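Local coordinates for peptidoglycan-N-acetylmuramic acid deacetylase PdaC (Bacillus subtilis subsp. subtilis str. 168, PDB 6H8N), which removes acetyl groups from N-acetylmuramic acid residues of peptidoglycan, a modification that confers lysozyme resistance, and also deacylates short chitin oligomers, at residues 13-18 against 40-45. The protein carries 1 engineered substitution. Numbering follows the deposited sequence.
Sequences ALTFSD and TFFVLG. Engineered in segment 13-18: S17 (natural residue Asp). With ZN (zinc ion), chain C.
F16 CD2 sits over one face of the F41 ring, 3.7 Å from F41 CE2; the two rings lie side by side, planes 21° apart, but slid so far that they barely overlap. Both put CG beside the backbone N (chi1 -62° and -67°), which keeps them pointing the same way, against helix 22-35. The F42 ring is on the other side of the sheet and is met at its edge, where T15 CB comes within 4.1 Å of F42 CE2 and F16 O also lies near the ring plane. T15 and T40 lie side by side on that same face of the sheet, T15 CG2 against T40 CB, while the T15 hydroxyl is held by I156 and R106. Strands 11-17 and 40-43 run parallel, joined through helix 22-35 as a beta-alpha-beta unit in the protein's C-terminal, NodB-homology deacetylase domain. Their backbones bond from T40 N to L14 O, F16 N to T40 O, F42 N to F16 O (2.7 Å) and D18 N to F42 O. A water links L14 O to T40 OG1, which also hydrogen-bonds V186 N. Just past strand 40-43, L44 CD1 rests 3.6 Å from D18 O. D18 OD1 binds the zinc ion with H68 and H72; next to it S17, engineered from the probable proton-accepting Asp, hydrogen-bonds R106 through OG.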
loop_
_atom_site.group_PDB
_atom_site.type_symbol
_atom_site.label_atom_id
_atom_site.label_comp_id
_atom_site.label_asym_id
_atom_site.label_seq_id
_atom_site.Cartn_x
_atom_site.Cartn_y
_atom_site.Cartn_z
ATOM N N ALA A 13 2.557 4.301 7.381
ATOM C CA ALA A 13 2.423 3.834 5.997
ATOM C C ALA A 13 0.946 3.696 5.654
ATOM O O ALA A 13 0.288 2.733 6.063
ATOM C CB ALA A 13 3.154 2.515 5.801
ATOM N N LEU A 14 0.427 4.639 4.884
ATOM C CA LEU A 14 -0.900 4.493 4.307
ATOM C C LEU A 14 -0.795 3.655 3.052
ATOM O O LEU A 14 0.030 3.934 2.176
ATOM C CB LEU A 14 -1.487 5.855 3.954
ATOM C CG LEU A 14 -1.666 6.827 5.080
ATOM C CD1 LEU A 14 -2.260 8.114 4.564
ATOM C CD2 LEU A 14 -2.559 6.226 6.120
ATOM N N THR A 15 -1.626 2.635 2.953
ATOM C CA THR A 15 -1.582 1.740 1.812
ATOM C C THR A 15 -2.975 1.559 1.244
ATOM O O THR A 15 -3.992 1.620 1.967
ATOM C CB THR A 15 -0.964 0.374 2.155
ATOM O OG1 THR A 15 -1.872 -0.426 2.924
ATOM C CG2 THR A 15 0.356 0.546 2.888
ATOM N N PHE A 16 -3.020 1.372 -0.074
ATOM C CA PHE A 16 -4.263 1.364 -0.828
ATOM C C PHE A 16 -4.309 0.153 -1.734
ATOM O O PHE A 16 -3.454 0.019 -2.614
ATOM C CB PHE A 16 -4.390 2.628 -1.672
ATOM C CG PHE A 16 -4.434 3.867 -0.848
ATOM C CD1 PHE A 16 -5.620 4.253 -0.270
ATOM C CD2 PHE A 16 -3.310 4.634 -0.637
ATOM C CE1 PHE A 16 -5.694 5.362 0.508
ATOM C CE2 PHE A 16 -3.358 5.756 0.157
ATOM C CZ PHE A 16 -4.561 6.128 0.739
ATOM N N SER A 17 -5.326 -0.679 -1.579
ATOM C CA SER A 17 -5.496 -1.873 -2.394
ATOM C C SER A 17 -6.684 -1.733 -3.325
ATOM O O SER A 17 -7.705 -1.158 -2.958
ATOM C CB SER A 17 -5.780 -3.073 -1.497
ATOM O OG SER A 17 -4.631 -3.426 -0.753
ATOM N N ASP A 18 -6.553 -2.314 -4.517
ATOM C CA ASP A 18 -7.637 -2.667 -5.446
ATOM C C ASP A 18 -7.754 -1.745 -6.643
ATOM O O ASP A 18 -8.508 -2.056 -7.567
ATOM C CB ASP A 18 -9.021 -2.799 -4.798
ATOM C CG ASP A 18 -9.101 -3.915 -3.816
ATOM O OD1 ASP A 18 -8.208 -4.764 -3.800
ATOM O OD2 ASP A 18 -10.063 -3.896 -3.002
ATOM N N THR A 40 1.580 3.755 -0.643
ATOM C CA THR A 40 1.888 2.552 -1.393
ATOM C C THR A 40 0.582 2.000 -1.939
ATOM O O THR A 40 -0.378 1.830 -1.177
ATOM C CB THR A 40 2.546 1.494 -0.494
ATOM O OG1 THR A 40 3.651 2.095 0.190
ATOM C CG2 THR A 40 3.067 0.335 -1.324
ATOM N N PHE A 41 0.529 1.757 -3.245
ATOM C CA PHE A 41 -0.672 1.313 -3.944
ATOM C C PHE A 41 -0.457 -0.123 -4.386
ATOM O O PHE A 41 0.457 -0.398 -5.175
ATOM C CB PHE A 41 -0.944 2.219 -5.145
ATOM C CG PHE A 41 -1.317 3.616 -4.758
ATOM C CD1 PHE A 41 -0.351 4.555 -4.458
ATOM C CD2 PHE A 41 -2.660 3.981 -4.644
ATOM C CE1 PHE A 41 -0.716 5.849 -4.052
ATOM C CE2 PHE A 41 -3.023 5.256 -4.233
ATOM C CZ PHE A 41 -2.050 6.193 -3.955
ATOM N N PHE A 42 -1.293 -1.027 -3.881
ATOM C CA PHE A 42 -1.263 -2.434 -4.253
ATOM C C PHE A 42 -2.323 -2.620 -5.322
ATOM O O PHE A 42 -3.530 -2.592 -5.045
ATOM C CB PHE A 42 -1.475 -3.296 -3.014
ATOM C CG PHE A 42 -0.293 -3.271 -2.095
ATOM C CD1 PHE A 42 0.752 -4.145 -2.293
ATOM C CD2 PHE A 42 -0.193 -2.324 -1.071
ATOM C CE1 PHE A 42 1.879 -4.109 -1.477
ATOM C CE2 PHE A 42 0.930 -2.289 -0.249
ATOM C CZ PHE A 42 1.952 -3.198 -0.450
ATOM N N VAL A 43 -1.860 -2.769 -6.548
ATOM C CA VAL A 43 -2.687 -2.627 -7.746
ATOM C C VAL A 43 -3.046 -3.992 -8.315
ATOM O O VAL A 43 -2.275 -4.962 -8.251
ATOM C CB VAL A 43 -2.002 -1.747 -8.823
ATOM C CG1 VAL A 43 -1.754 -0.336 -8.284
ATOM C CG2 VAL A 43 -0.721 -2.370 -9.318
ATOM N N LEU A 44 -4.234 -4.038 -8.917
ATOM C CA LEU A 44 -4.698 -5.189 -9.673
ATOM C C LEU A 44 -4.194 -5.087 -11.105
ATOM O O LEU A 44 -4.368 -4.056 -11.750
ATOM C CB LEU A 44 -6.224 -5.237 -9.672
ATOM C CG LEU A 44 -6.815 -5.753 -8.371
ATOM C CD1 LEU A 44 -8.309 -5.516 -8.349
ATOM C CD2 LEU A 44 -6.551 -7.226 -8.169
ATOM N N GLY A 45 -3.581 -6.159 -11.602
ATOM C CA GLY A 45 -3.084 -6.138 -12.969
ATOM C C GLY A 45 -4.157 -5.796 -13.988
ATOM O O GLY A 45 -3.911 -5.050 -14.930
HETATM ZN ZN ZN C . -7.936 -6.290 -2.615
HETATM O O HOH W 1 2.763 3.452 2.423
#